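Local coordinates for protein methanogen homoaconitase large subunit (Methanocaldococcus jannaschii, PDB 4KP2) that catalyses, together with its small subunit and a [4Fe-4S] cluster, the reversible dehydration of (R)-homocitrate to cis-homoaconitate and its rehydration to homoisocitrate, at residues L100-R105 and Y161-G166; I315-I320 and G392-G397. All blocks are in the same frame, centred on the assembly; numbering follows the deposited sequence.

Interaction 1. Residues L100-R105 and Y161-G166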
# COMPACT_ATOMS: atom_id res chain seq x y z
N LEU A 100 -17.57 -3.07 11.62
CA LEU A 100 -17.30 -4.30 12.34
C LEU A 100 -18.41 -4.61 13.34
O LEU A 100 -18.71 -5.77 13.62
CB LEU A 100 -15.95 -4.23 13.06
CG LEU A 100 -14.70 -4.38 12.18
CD1 LEU A 100 -13.44 -4.22 13.00
CD2 LEU A 100 -14.72 -5.72 11.46
N GLU A 101 -19.02 -3.56 13.88
CA GLU A 101 -20.15 -3.72 14.79
C GLU A 101 -21.32 -4.35 14.05
O GLU A 101 -21.94 -5.29 14.55
CB GLU A 101 -20.58 -2.37 15.37
CG GLU A 101 -19.52 -1.68 16.21
CD GLU A 101 -20.04 -0.40 16.85
OE1 GLU A 101 -21.27 -0.21 16.89
OE2 GLU A 101 -19.21 0.41 17.32
N PHE A 102 -21.61 -3.82 12.87
CA PHE A 102 -22.69 -4.31 12.02
C PHE A 102 -22.52 -5.80 11.72
O PHE A 102 -23.47 -6.58 11.84
CB PHE A 102 -22.74 -3.51 10.72
CG PHE A 102 -23.73 -4.03 9.72
CD1 PHE A 102 -25.07 -3.70 9.83
CD2 PHE A 102 -23.32 -4.83 8.67
CE1 PHE A 102 -25.99 -4.17 8.91
CE2 PHE A 102 -24.24 -5.31 7.75
CZ PHE A 102 -25.57 -4.97 7.87
N VAL A 103 -21.31 -6.18 11.33
CA VAL A 103 -21.01 -7.57 11.01
C VAL A 103 -21.11 -8.45 12.25
O VAL A 103 -21.65 -9.56 12.20
CB VAL A 103 -19.61 -7.71 10.39
CG1 VAL A 103 -19.27 -9.17 10.13
CG2 VAL A 103 -19.52 -6.91 9.10
N LYS A 104 -20.58 -7.96 13.36
CA LYS A 104 -20.58 -8.70 14.61
C LYS A 104 -22.00 -8.86 15.16
O LYS A 104 -22.38 -9.93 15.63
CB LYS A 104 -19.71 -8.00 15.65
CG LYS A 104 -19.20 -8.92 16.75
CD LYS A 104 -18.15 -9.89 16.23
CE LYS A 104 -16.78 -9.24 16.07
NZ LYS A 104 -16.66 -8.37 14.86
N ARG A 105 -22.78 -7.79 15.07
CA ARG A 105 -24.14 -7.78 15.59
C ARG A 105 -25.07 -8.72 14.83
O ARG A 105 -25.71 -9.59 15.41
CB ARG A 105 -24.71 -6.36 15.58
CG ARG A 105 -26.21 -6.29 15.82
CD ARG A 105 -26.58 -6.78 17.21
NE ARG A 105 -28.02 -6.96 17.36
CZ ARG A 105 -28.67 -8.08 17.04
NH1 ARG A 105 -28.00 -9.12 16.56
NH2 ARG A 105 -29.98 -8.16 17.21
N TYR A 161 -32.90 0.30 3.89
CA TYR A 161 -34.24 -0.20 3.61
C TYR A 161 -34.17 -1.65 3.13
O TYR A 161 -34.93 -2.51 3.58
CB TYR A 161 -34.91 0.67 2.55
CG TYR A 161 -36.33 0.28 2.21
CD1 TYR A 161 -37.40 0.77 2.94
CD2 TYR A 161 -36.60 -0.59 1.15
CE1 TYR A 161 -38.70 0.42 2.63
CE2 TYR A 161 -37.89 -0.95 0.84
CZ TYR A 161 -38.94 -0.45 1.58
OH TYR A 161 -40.23 -0.80 1.27
N ILE A 162 -33.25 -1.91 2.20
CA ILE A 162 -33.06 -3.24 1.65
C ILE A 162 -32.51 -4.20 2.71
O ILE A 162 -32.92 -5.36 2.78
CB ILE A 162 -32.12 -3.20 0.43
CG1 ILE A 162 -32.80 -2.48 -0.73
CG2 ILE A 162 -31.70 -4.61 0.02
CD1 ILE A 162 -31.97 -2.40 -1.98
N TYR A 163 -31.61 -3.70 3.55
CA TYR A 163 -31.05 -4.50 4.63
C TYR A 163 -32.11 -4.96 5.62
O TYR A 163 -31.95 -5.98 6.29
CB TYR A 163 -29.97 -3.71 5.38
CG TYR A 163 -28.59 -3.81 4.77
CD1 TYR A 163 -28.32 -4.73 3.76
CD2 TYR A 163 -27.55 -3.00 5.22
CE1 TYR A 163 -27.05 -4.82 3.21
CE2 TYR A 163 -26.29 -3.09 4.67
CZ TYR A 163 -26.04 -4.01 3.67
OH TYR A 163 -24.79 -4.10 3.12
N ALA A 164 -33.20 -4.21 5.71
CA ALA A 164 -34.24 -4.48 6.71
C ALA A 164 -35.39 -5.32 6.17
O ALA A 164 -35.95 -6.15 6.89
CB ALA A 164 -34.76 -3.18 7.28
N THR A 165 -35.76 -5.11 4.91
CA THR A 165 -36.92 -5.77 4.34
C THR A 165 -36.54 -6.84 3.31
O THR A 165 -37.29 -7.79 3.08
CB THR A 165 -37.88 -4.76 3.67
OG1 THR A 165 -37.20 -4.09 2.60
CG2 THR A 165 -38.36 -3.74 4.69
N GLY A 166 -35.38 -6.67 2.69
CA GLY A 166 -34.93 -7.59 1.66
C GLY A 166 -35.62 -7.33 0.34
O GLY A 166 -35.53 -8.11 -0.60
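F102 and Y163 make a small aromatic contact that links helix 90-106 to helix 156-165, in the part of the chain built round the parallel sheet containing strands 49-53 and 77-80. The two segments stand well apart, their nearest CA atoms, those of F102 and Y163, being 11.2 Å from each other, and only these two side chains reach across. With CG of F102 trans to the backbone nitrogen (chi1 174°), the ring points across the gap and its far end meets the tyrosine: F102 CZ lies 3.8 Å from Y163 CE2 and 3.9 Å from Y163 CD2. The planes are turned by just 25°, yet the ring centroids are 5.3 Å apart, so the rings are slid past one another with little overlap. Y61 meets F102 edge-to-face, L64 of the same helix 57-67 packs on it as well, and V79 adds contact from strand 77-80. At the other ring, the hydroxyl of Y163 is hydrogen-bonded to OG1 of T52, on strand 49-53. No hydrogen bond crosses between the two segments. The contact is therefore one of dispersion between buried rings, while the tyrosine's polar end is satisfied by T52 on the sheet's middle strand.

Interaction 2. Residues I315-I320 and G392-G397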
# COMPACT_ATOMS: atom_id res chain seq x y z
N ILE A 315 2.84 12.58 -18.78
CA ILE A 315 2.18 12.07 -17.59
C ILE A 315 3.14 12.03 -16.41
O ILE A 315 4.34 11.82 -16.58
CB ILE A 315 1.55 10.68 -17.82
CG1 ILE A 315 2.51 9.77 -18.58
CG2 ILE A 315 0.25 10.80 -18.58
CD1 ILE A 315 3.40 8.92 -17.70
N ASN A 316 2.61 12.22 -15.20
CA ASN A 316 3.43 12.24 -14.00
C ASN A 316 3.16 11.05 -13.09
O ASN A 316 3.94 10.77 -12.18
CB ASN A 316 3.22 13.54 -13.24
CG ASN A 316 3.34 14.77 -14.12
OD1 ASN A 316 2.39 15.55 -14.25
ND2 ASN A 316 4.50 14.94 -14.74
N GLN A 317 2.06 10.35 -13.34
CA GLN A 317 1.69 9.19 -12.54
C GLN A 317 0.84 8.22 -13.35
O GLN A 317 0.07 8.64 -14.22
CB GLN A 317 0.94 9.63 -11.28
CG GLN A 317 0.63 8.50 -10.30
CD GLN A 317 -0.11 8.97 -9.07
OE1 GLN A 317 0.50 9.27 -8.04
NE2 GLN A 317 -1.43 9.04 -9.16
N VAL A 318 1.00 6.93 -13.09
CA VAL A 318 0.20 5.92 -13.77
C VAL A 318 -0.35 4.91 -12.77
O VAL A 318 0.40 4.31 -12.00
CB VAL A 318 1.03 5.16 -14.83
CG1 VAL A 318 0.21 4.02 -15.42
CG2 VAL A 318 1.50 6.10 -15.92
N PHE A 319 -1.67 4.74 -12.78
CA PHE A 319 -2.30 3.76 -11.90
C PHE A 319 -2.89 2.60 -12.69
O PHE A 319 -3.58 2.80 -13.69
CB PHE A 319 -3.38 4.42 -11.04
CG PHE A 319 -4.21 3.43 -10.27
CD1 PHE A 319 -3.64 2.62 -9.31
CD2 PHE A 319 -5.57 3.30 -10.53
CE1 PHE A 319 -4.40 1.71 -8.60
CE2 PHE A 319 -6.34 2.39 -9.83
CZ PHE A 319 -5.75 1.60 -8.86
N ILE A 320 -2.62 1.39 -12.22
CA ILE A 320 -3.14 0.19 -12.86
C ILE A 320 -3.75 -0.75 -11.83
O ILE A 320 -3.04 -1.31 -10.99
CB ILE A 320 -2.03 -0.57 -13.61
CG1 ILE A 320 -1.44 0.30 -14.72
CG2 ILE A 320 -2.58 -1.87 -14.19
CD1 ILE A 320 -0.33 -0.38 -15.50
N GLY A 392 -2.87 7.52 -3.90
CA GLY A 392 -1.91 8.19 -4.76
C GLY A 392 -2.41 9.55 -5.19
O GLY A 392 -2.68 9.78 -6.37
N VAL A 393 -2.54 10.46 -4.23
CA VAL A 393 -3.11 11.78 -4.47
C VAL A 393 -2.25 12.64 -5.40
O VAL A 393 -1.03 12.68 -5.27
CB VAL A 393 -3.34 12.52 -3.13
CG1 VAL A 393 -3.88 13.92 -3.38
CG2 VAL A 393 -4.29 11.73 -2.25
N LEU A 394 -2.91 13.31 -6.34
CA LEU A 394 -2.23 14.18 -7.29
C LEU A 394 -2.06 15.60 -6.75
O LEU A 394 -2.86 16.06 -5.94
CB LEU A 394 -3.01 14.24 -8.60
CG LEU A 394 -3.20 12.93 -9.36
CD1 LEU A 394 -4.03 13.18 -10.61
CD2 LEU A 394 -1.86 12.32 -9.71
N ALA A 395 -1.02 16.27 -7.22
CA ALA A 395 -0.78 17.67 -6.85
C ALA A 395 -1.28 18.58 -7.97
O ALA A 395 -1.82 18.11 -8.97
CB ALA A 395 0.69 17.91 -6.58
N GLU A 396 -1.08 19.88 -7.80
CA GLU A 396 -1.54 20.85 -8.78
C GLU A 396 -0.73 20.79 -10.07
O GLU A 396 0.50 20.92 -10.05
CB GLU A 396 -1.48 22.27 -8.20
CG GLU A 396 -2.04 23.33 -9.12
CD GLU A 396 -2.09 24.70 -8.48
OE1 GLU A 396 -1.57 24.85 -7.36
OE2 GLU A 396 -2.67 25.62 -9.10
N GLY A 397 -1.42 20.58 -11.18
CA GLY A 397 -0.77 20.51 -12.48
C GLY A 397 -0.22 19.14 -12.78
O GLY A 397 0.45 18.93 -13.80
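One hydrogen bond joins Q317, at the start of strand 317-320, to the loop residue G392, tying the middle strand of a five-stranded parallel α/β sheet to the loop before the adjacent strand 399-402. Q317 NE2 donates to G392 O over 3.1 Å, nearly straight at 164° at the hydrogen. The acceptor lies almost in the plane of the glutamine amide, whereas the donor is tilted 26° from the carbonyl plane of G392. The extended chain, CG anti to the backbone N (chi1 -174°), carries the amide out to the loop.

The van der Waals part comes from L394, whose side chain crosses that of Q317 at a slant. Its methyl CD2 sits 3.4 Å from Q317 NE2 and 3.8 Å from Q317 CD, over the face of the amide. N316 OD1 comes no nearer than 3.9 Å to G397 O; its hydrogen bond is to I399 N, where strand 399-402 begins. V393, A395 and E396 meet a second subunit.

Q317 and L394 both touch C400 of strand 399-402, and Q317 also packs on K348 and I350 of strand 348-351. Strand 317-320 lies between these two parallel neighbours, with helix 424-433 packing on V318 and I320.

How the interactions relate
Interaction 1 closes before interaction 2 opens along the chain, and the two share no helix, strand or sheet. Their centres are 37 Å apart, with about 23 Å between nearest atoms. Each lies at a separate five-stranded parallel sheet of the same 3-2-1-4-5 strand order: interaction 1 joins helices packed beside the first, while interaction 2 ties the middle strand of the second to the loop leading into strand 399-402. They therefore mark two similarly built α/β parts of the aconitase-family fold. Interaction 1 lies away from the annotated sites; in interaction 2, G392 lies about 10 Å from the side chain of C386, a predicted ligand of the [4Fe-4S] cluster.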